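Local coordinates for jacalin-type lectin domain-containing protein (Musa acuminata, PDB 7KMU) that binds mannose-type sugars as a jacalin-related lectin of banana and has antiviral and mitogenic activity, at residues D27-N32 against I40-T45. Sequence-based numbering, arbitrary orientation.
Sequences DSVKIN and IEITFT. With EDO (1,2-ethanediol), chain F.
D27 and S28 both present their backbone N-H to one acceptor, T43 O: D27 N lies 2.8 Å from T43 O with a bent N-H...O angle of 140°, while S28 N makes the straighter bond. Both donors come from the same face of the T43 carbonyl plane. Two residues facing one make this a classic beta bulge, which the bond from T43 N to S28 O closes. From V29 with I42 onward the pairing is regular, and K30 and E41 exchange two backbone hydrogen bonds.

At the bulge the D27 side chain turns toward the neighbouring strand and meets T45 at about a right angle. T45 OG1 donates to D27 OD2 at 2.6 Å, and OD2 receives it on its syn lone pair, the side of OD1; D27 OD1 forms a salt bridge with R25, so both carboxylate oxygens have partners.

S28, K30, E41 and T43 share the polar face, where an ethanediol, probably from the crystallisation liquor, lies across the strands. Its O2 and S28 OG are hydrogen-bonded at 2.7 Å, its O1 donates to E41 OE1 at 2.8 Å, and T43 OG1 lies close to O1. E41 CG is anti to the backbone N (chi1 -177°) and the chain runs on extended, while K30 bends at chi3 (83°), bringing K30 NZ to a long salt bridge of 3.7 Å with E41 OE2.

The other face is apolar and buried. V29 CG1 packs on I40 CG1 at 4.0 Å, I31 lies side by side with I40, and V29 CG2 approaches I42 CG2. F101 of strand 100-104 touches V29 and I31, whereas M20 touches I42. This is an antiparallel hairpin forming the two central strands of one four-stranded sheet, one of three such sheets in the beta-prism fold of jacalin-related lectins.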
ATOM      1  N   ASP B  27      -8.370 -13.014  15.161  1.00 10.80           N
ATOM      2  CA  ASP B  27      -8.036 -14.191  15.965  1.00 10.42           C
ATOM      3  C   ASP B  27      -7.192 -15.207  15.223  1.00 13.59           C
ATOM      4  O   ASP B  27      -6.242 -15.762  15.789  1.00 12.67           O
ATOM      5  CB  ASP B  27      -9.313 -14.823  16.540  1.00 11.59           C
ATOM      6  CG  ASP B  27     -10.133 -13.816  17.329  1.00 16.23           C
ATOM      7  OD1 ASP B  27      -9.599 -13.253  18.305  1.00 19.39           O
ATOM      8  OD2 ASP B  27     -11.286 -13.559  16.939  1.00 16.23           O
ATOM      9  N   SER B  28      -7.547 -15.464  13.961  1.00 10.52           N
ATOM     10  CA  SER B  28      -6.798 -16.402  13.144  1.00 10.13           C
ATOM     11  C   SER B  28      -7.065 -16.171  11.669  1.00 12.05           C
ATOM     12  O   SER B  28      -8.079 -15.573  11.289  1.00 10.32           O
ATOM     13  CB  SER B  28      -7.123 -17.839  13.545  1.00 13.07           C
ATOM     14  OG  SER B  28      -8.508 -18.109  13.412  1.00 15.64           O
ATOM     15  N   VAL B  29      -6.134 -16.640  10.827  1.00  9.56           N
ATOM     16  CA  VAL B  29      -6.261 -16.555   9.378  1.00  8.36           C
ATOM     17  C   VAL B  29      -5.869 -17.916   8.809  1.00 11.27           C
ATOM     18  O   VAL B  29      -4.852 -18.474   9.215  1.00 11.55           O
ATOM     19  CB  VAL B  29      -5.386 -15.416   8.755  1.00 10.72           C
ATOM     20  CG1 VAL B  29      -5.383 -15.482   7.220  1.00 10.33           C
ATOM     21  CG2 VAL B  29      -5.863 -14.037   9.209  1.00 10.44           C
ATOM     22  N   LYS B  30      -6.638 -18.410   7.827  1.00  9.09           N
ATOM     23  CA  LYS B  30      -6.305 -19.630   7.107  1.00  9.20           C
ATOM     24  C   LYS B  30      -6.233 -19.278   5.633  1.00 12.09           C
ATOM     25  O   LYS B  30      -7.168 -18.684   5.095  1.00 11.41           O
ATOM     26  CB  LYS B  30      -7.351 -20.717   7.352  1.00 10.83           C
ATOM     27  CG  LYS B  30      -7.036 -22.046   6.643  1.00 13.34           C
ATOM     28  CD  LYS B  30      -8.115 -23.113   6.930  1.00 18.75           C
ATOM     29  CE  LYS B  30      -9.333 -22.995   6.045  1.00 32.73           C
ATOM     30  NZ  LYS B  30     -10.340 -24.041   6.363  1.00 45.83           N
ATOM     31  N   ILE B  31      -5.112 -19.626   4.976  1.00  9.18           N
ATOM     32  CA  ILE B  31      -4.965 -19.396   3.543  1.00  8.61           C
ATOM     33  C   ILE B  31      -4.871 -20.746   2.868  1.00 10.81           C
ATOM     34  O   ILE B  31      -4.101 -21.588   3.324  1.00 11.59           O
ATOM     35  CB  ILE B  31      -3.712 -18.518   3.215  1.00 10.19           C
ATOM     36  CG1 ILE B  31      -3.931 -17.058   3.691  1.00  9.19           C
ATOM     37  CG2 ILE B  31      -3.329 -18.576   1.710  1.00 10.14           C
ATOM     38  CD1 ILE B  31      -2.659 -16.127   3.644  1.00 10.88           C
ATOM     39  N   ASN B  32      -5.647 -20.959   1.800  1.00  9.10           N
ATOM     40  CA  ASN B  32      -5.561 -22.168   0.978  1.00  8.32           C
ATOM     41  C   ASN B  32      -4.859 -21.776  -0.297  1.00 10.91           C
ATOM     42  O   ASN B  32      -5.238 -20.785  -0.949  1.00  9.91           O
ATOM     43  CB  ASN B  32      -6.921 -22.764   0.667  1.00 10.21           C
ATOM     44  CG  ASN B  32      -7.466 -23.581   1.804  1.00 17.28           C
ATOM     45  OD1 ASN B  32      -7.822 -23.055   2.862  1.00 14.75           O
ATOM     46  ND2 ASN B  32      -7.528 -24.897   1.625  1.00 14.20           N
ATOM     47  N   ILE B  40      -9.088 -17.377   1.413  1.00  8.77           N
ATOM     48  CA  ILE B  40      -8.657 -16.787   2.667  1.00  7.60           C
ATOM     49  C   ILE B  40      -9.846 -16.853   3.600  1.00 10.86           C
ATOM     50  O   ILE B  40     -10.971 -16.530   3.206  1.00 10.75           O
ATOM     51  CB  ILE B  40      -8.030 -15.365   2.526  1.00  9.65           C
ATOM     52  CG1 ILE B  40      -7.412 -14.882   3.870  1.00 10.62           C
ATOM     53  CG2 ILE B  40      -9.019 -14.326   1.937  1.00 11.15           C
ATOM     54  CD1 ILE B  40      -6.454 -13.649   3.778  1.00 14.15           C
ATOM     55  N   GLU B  41      -9.607 -17.332   4.811  1.00  9.02           N
ATOM     56  CA  GLU B  41     -10.642 -17.440   5.828  1.00  9.18           C
ATOM     57  C   GLU B  41     -10.140 -16.718   7.066  1.00 11.64           C
ATOM     58  O   GLU B  41      -8.997 -16.921   7.476  1.00 11.73           O
ATOM     59  CB  GLU B  41     -10.930 -18.921   6.115  1.00 10.83           C
ATOM     60  CG  GLU B  41     -12.044 -19.138   7.115  1.00 15.22           C
ATOM     61  CD  GLU B  41     -12.217 -20.598   7.470  1.00 28.93           C
ATOM     62  OE1 GLU B  41     -11.668 -21.019   8.511  1.00 25.18           O
ATOM     63  OE2 GLU B  41     -12.880 -21.323   6.698  1.00 28.61           O
ATOM     64  N   ILE B  42     -10.967 -15.827   7.641  1.00  8.74           N
ATOM     65  CA  ILE B  42     -10.551 -15.046   8.802  1.00  7.89           C
ATOM     66  C   ILE B  42     -11.520 -15.260   9.942  1.00  9.93           C
ATOM     67  O   ILE B  42     -12.735 -15.199   9.732  1.00 10.32           O
ATOM     68  CB  ILE B  42     -10.425 -13.514   8.489  1.00 10.47           C
ATOM     69  CG1 ILE B  42      -9.594 -13.221   7.215  1.00 11.42           C
ATOM     70  CG2 ILE B  42      -9.860 -12.740   9.676  1.00 11.29           C
ATOM     71  CD1 ILE B  42     -10.454 -12.945   5.970  1.00 13.89           C
ATOM     72  N   THR B  43     -10.983 -15.512  11.137  1.00  9.08           N
ATOM     73  CA  THR B  43     -11.775 -15.566  12.360  1.00  8.35           C
ATOM     74  C   THR B  43     -11.412 -14.279  13.099  1.00 11.49           C
ATOM     75  O   THR B  43     -10.230 -13.994  13.340  1.00 10.78           O
ATOM     76  CB  THR B  43     -11.499 -16.825  13.179  1.00 12.19           C
ATOM     77  OG1 THR B  43     -11.956 -17.951  12.437  1.00 14.91           O
ATOM     78  CG2 THR B  43     -12.229 -16.807  14.535  1.00 13.63           C
ATOM     79  N   PHE B  44     -12.422 -13.475  13.423  1.00  9.41           N
ATOM     80  CA  PHE B  44     -12.205 -12.189  14.040  1.00  9.25           C
ATOM     81  C   PHE B  44     -13.276 -11.862  15.055  1.00 11.90           C
ATOM     82  O   PHE B  44     -14.376 -12.417  14.993  1.00 11.83           O
ATOM     83  CB  PHE B  44     -12.143 -11.101  12.953  1.00 10.53           C
ATOM     84  CG  PHE B  44     -13.403 -10.994  12.135  1.00 10.74           C
ATOM     85  CD1 PHE B  44     -13.589 -11.785  11.006  1.00 12.10           C
ATOM     86  CD2 PHE B  44     -14.404 -10.089  12.482  1.00 13.85           C
ATOM     87  CE1 PHE B  44     -14.768 -11.703  10.260  1.00 13.97           C
ATOM     88  CE2 PHE B  44     -15.583 -10.010  11.738  1.00 16.01           C
ATOM     89  CZ  PHE B  44     -15.743 -10.792  10.614  1.00 13.71           C
ATOM     90  N   THR B  45     -12.968 -10.905  15.933  1.00  9.51           N
ATOM     91  CA  THR B  45     -13.858 -10.476  17.007  1.00  9.68           C
ATOM     92  C   THR B  45     -14.175  -8.994  16.896  1.00 12.92           C
ATOM     93  O   THR B  45     -13.284  -8.172  16.665  1.00 12.90           O
ATOM     94  CB  THR B  45     -13.255 -10.850  18.355  1.00 12.62           C
ATOM     95  OG1 THR B  45     -13.076 -12.268  18.401  1.00 13.68           O
ATOM     96  CG2 THR B  45     -14.158 -10.432  19.534  1.00 13.70           C
TER
HETATM   97  C1  EDO F 202      -9.390 -18.790  10.327  1.00 22.24           C
HETATM   98  O1  EDO F 202     -10.752 -19.105  10.350  1.00 25.25           O
HETATM   99  C2  EDO F 202      -8.602 -20.061  10.697  1.00 26.26           C
HETATM  100  O2  EDO F 202      -8.826 -20.417  12.057  1.00 29.76           O